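Local coordinates for protein glycoside Hydrolase (Bacteroides uniformis, PDB 5T9X) that probably hydrolyses agarose or related red-algal galactans as a family 16 glycoside hydrolase of a gut bacterium, at residues 72-77 with 331-336. Numbering follows the deposited sequence.
Sequences QSDDFN and VDWIRI. With NA (sodium ion), chain D.
Ser-73 OG is gripped by two groups: it accepts the backbone N-H of Ile-336 at 3.0 Å, a bent bond (134° at the hydrogen), and is also hydrogen-bonded to the carbonyl O of Gln-70. With chi1 at -50° the hydroxyl lies beside its own backbone N, reaching past Arg-335 CA to Ile-336. An alanine here would lose both bonds and would probably leave the Ile-336 N-H without this acceptor. Next along, Asp-74 and Ile-334 form one antiparallel hydrogen-bonded pair: Asp-74 N to Ile-334 O, 2.8 Å, and Ile-334 N to Asp-74 O, 3.0 Å. The loop after strand 65-69 thereby runs beside strand 329-341, part of one antiparallel sheet of what is, as in other family 16 enzymes, a beta-sandwich of jelly-roll type. Strand 329-341 has a classic beta bulge here, Asp-332 and Trp-333 both facing Tyr-167. There the two segments bind a sodium ion through Asp-75 O, Asn-77 OD1, Asp-332 O and Asp-332 OD1 (2.2 Å); Glu-51 and Gly-118 complete the site. Asp-75 O and Asp-332 O lie 2.8 Å apart, two acceptors brought together by the ion they share. Two successive Asx turns shape the loop, Asp-74 OD1 taking Phe-76 N and Asp-75 OD1 taking Asn-77 N, each from above the carboxylate plane; Asp-74 OD2 is hydrogen-bonded to Tyr-78 OH. Phe-76 lays one ring face over Asp-74 CB, with Asp-332 O at the ring edge, in its plane, while its CE2 meets Val-331 CG1 and Ile-334 CG2, both at 3.9 Å. Ile-336 CD1 packs against Gln-72 CG at 3.6 Å.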
loop_
_atom_site.group_PDB
_atom_site.type_symbol
_atom_site.label_atom_id
_atom_site.label_comp_id
_atom_site.label_asym_id
_atom_site.label_seq_id
_atom_site.Cartn_x
_atom_site.Cartn_y
_atom_site.Cartn_z
ATOM N N GLN A 72 -7.833 -0.829 -15.417
ATOM C CA GLN A 72 -6.748 -1.249 -14.500
ATOM C C GLN A 72 -7.249 -2.036 -13.273
ATOM O O GLN A 72 -6.473 -2.792 -12.700
ATOM C CB GLN A 72 -5.932 -0.042 -14.030
ATOM C CG GLN A 72 -4.828 -0.345 -13.039
ATOM C CD GLN A 72 -3.748 -1.174 -13.667
ATOM O OE1 GLN A 72 -3.096 -0.721 -14.599
ATOM N NE2 GLN A 72 -3.542 -2.394 -13.169
ATOM N N SER A 73 -8.520 -1.840 -12.872
ATOM C CA SER A 73 -9.149 -2.602 -11.802
ATOM C C SER A 73 -8.989 -4.110 -12.026
ATOM O O SER A 73 -9.007 -4.559 -13.170
ATOM C CB SER A 73 -10.635 -2.285 -11.749
ATOM O OG SER A 73 -10.861 -0.907 -11.734
ATOM N N ASP A 74 -8.823 -4.882 -10.957
ATOM C CA ASP A 74 -8.616 -6.324 -11.079
ATOM C C ASP A 74 -9.260 -7.045 -9.917
ATOM O O ASP A 74 -8.972 -6.726 -8.766
ATOM C CB ASP A 74 -7.114 -6.673 -11.158
ATOM C CG ASP A 74 -6.839 -8.033 -11.868
ATOM O OD1 ASP A 74 -7.744 -8.907 -11.920
ATOM O OD2 ASP A 74 -5.707 -8.246 -12.377
ATOM N N ASP A 75 -10.117 -8.019 -10.225
ATOM C CA ASP A 75 -10.679 -8.914 -9.212
ATOM C C ASP A 75 -9.804 -10.153 -8.903
ATOM O O ASP A 75 -10.121 -10.956 -8.001
ATOM C CB ASP A 75 -12.119 -9.310 -9.568
ATOM C CG ASP A 75 -12.234 -10.189 -10.819
ATOM O OD1 ASP A 75 -11.249 -10.827 -11.263
ATOM O OD2 ASP A 75 -13.361 -10.275 -11.345
ATOM N N PHE A 76 -8.724 -10.316 -9.658
ATOM C CA PHE A 76 -7.747 -11.369 -9.435
ATOM C C PHE A 76 -8.314 -12.798 -9.430
ATOM O O PHE A 76 -7.758 -13.657 -8.766
ATOM C CB PHE A 76 -6.986 -11.105 -8.136
ATOM C CG PHE A 76 -6.180 -9.842 -8.147
ATOM C CD1 PHE A 76 -5.080 -9.705 -9.004
ATOM C CD2 PHE A 76 -6.440 -8.828 -7.249
ATOM C CE1 PHE A 76 -4.304 -8.559 -8.987
ATOM C CE2 PHE A 76 -5.666 -7.678 -7.237
ATOM C CZ PHE A 76 -4.613 -7.537 -8.117
ATOM N N ASN A 77 -9.398 -13.057 -10.168
ATOM C CA ASN A 77 -10.014 -14.400 -10.208
ATOM C C ASN A 77 -9.492 -15.162 -11.436
ATOM O O ASN A 77 -10.188 -15.343 -12.443
ATOM C CB ASN A 77 -11.563 -14.325 -10.146
ATOM C CG ASN A 77 -12.093 -13.711 -8.812
ATOM O OD1 ASN A 77 -11.397 -13.650 -7.778
ATOM N ND2 ASN A 77 -13.347 -13.259 -8.839
ATOM N N VAL A 331 -4.715 -9.703 -1.436
ATOM C CA VAL A 331 -5.606 -8.701 -1.965
ATOM C C VAL A 331 -6.566 -9.409 -2.884
ATOM O O VAL A 331 -6.170 -9.992 -3.905
ATOM C CB VAL A 331 -4.858 -7.604 -2.718
ATOM C CG1 VAL A 331 -5.843 -6.674 -3.424
ATOM C CG2 VAL A 331 -3.990 -6.817 -1.744
ATOM N N ASP A 332 -7.833 -9.335 -2.502
ATOM C CA ASP A 332 -8.926 -10.042 -3.159
ATOM C C ASP A 332 -9.289 -9.289 -4.406
ATOM O O ASP A 332 -9.571 -9.882 -5.437
ATOM C CB ASP A 332 -10.118 -10.097 -2.190
ATOM C CG ASP A 332 -11.305 -10.913 -2.703
ATOM O OD1 ASP A 332 -11.273 -11.524 -3.815
ATOM O OD2 ASP A 332 -12.312 -10.899 -1.961
ATOM N N TRP A 333 -9.332 -7.976 -4.289
ATOM C CA TRP A 333 -9.505 -7.129 -5.447
ATOM C C TRP A 333 -9.041 -5.703 -5.206
ATOM O O TRP A 333 -8.880 -5.237 -4.043
ATOM C CB TRP A 333 -10.973 -7.111 -5.907
ATOM C CG TRP A 333 -12.062 -6.877 -4.888
ATOM C CD1 TRP A 333 -12.890 -7.810 -4.407
ATOM C CD2 TRP A 333 -12.491 -5.631 -4.310
ATOM N NE1 TRP A 333 -13.800 -7.260 -3.545
ATOM C CE2 TRP A 333 -13.576 -5.918 -3.469
ATOM C CE3 TRP A 333 -12.054 -4.305 -4.408
ATOM C CZ2 TRP A 333 -14.233 -4.946 -2.735
ATOM C CZ3 TRP A 333 -12.708 -3.332 -3.679
ATOM C CH2 TRP A 333 -13.787 -3.657 -2.851
ATOM N N ILE A 334 -8.887 -5.011 -6.329
ATOM C CA ILE A 334 -8.590 -3.593 -6.339
ATOM C C ILE A 334 -9.366 -2.950 -7.480
ATOM O O ILE A 334 -9.274 -3.396 -8.622
ATOM C CB ILE A 334 -7.068 -3.330 -6.417
ATOM C CG1 ILE A 334 -6.784 -1.847 -6.275
ATOM C CG2 ILE A 334 -6.445 -3.851 -7.712
ATOM C CD1 ILE A 334 -5.303 -1.577 -6.083
ATOM N N ARG A 335 -10.141 -1.916 -7.148
ATOM C CA ARG A 335 -11.029 -1.265 -8.101
ATOM C C ARG A 335 -10.785 0.224 -8.145
ATOM O O ARG A 335 -10.419 0.808 -7.145
ATOM C CB ARG A 335 -12.483 -1.578 -7.751
ATOM C CG ARG A 335 -13.015 -0.940 -6.493
ATOM C CD ARG A 335 -14.431 -1.403 -6.264
ATOM N NE ARG A 335 -14.988 -0.883 -5.020
ATOM C CZ ARG A 335 -16.287 -0.796 -4.729
ATOM N NH1 ARG A 335 -17.217 -1.134 -5.624
ATOM N NH2 ARG A 335 -16.677 -0.346 -3.528
ATOM N N ILE A 336 -11.025 0.820 -9.315
ATOM C CA ILE A 336 -10.638 2.190 -9.650
ATOM C C ILE A 336 -11.764 2.813 -10.451
ATOM O O ILE A 336 -12.186 2.236 -11.452
ATOM C CB ILE A 336 -9.382 2.179 -10.530
ATOM C CG1 ILE A 336 -8.277 1.349 -9.882
ATOM C CG2 ILE A 336 -8.860 3.576 -10.785
ATOM C CD1 ILE A 336 -7.013 1.318 -10.696
HETATM NA NA NA D . -10.923 -11.791 -5.961
#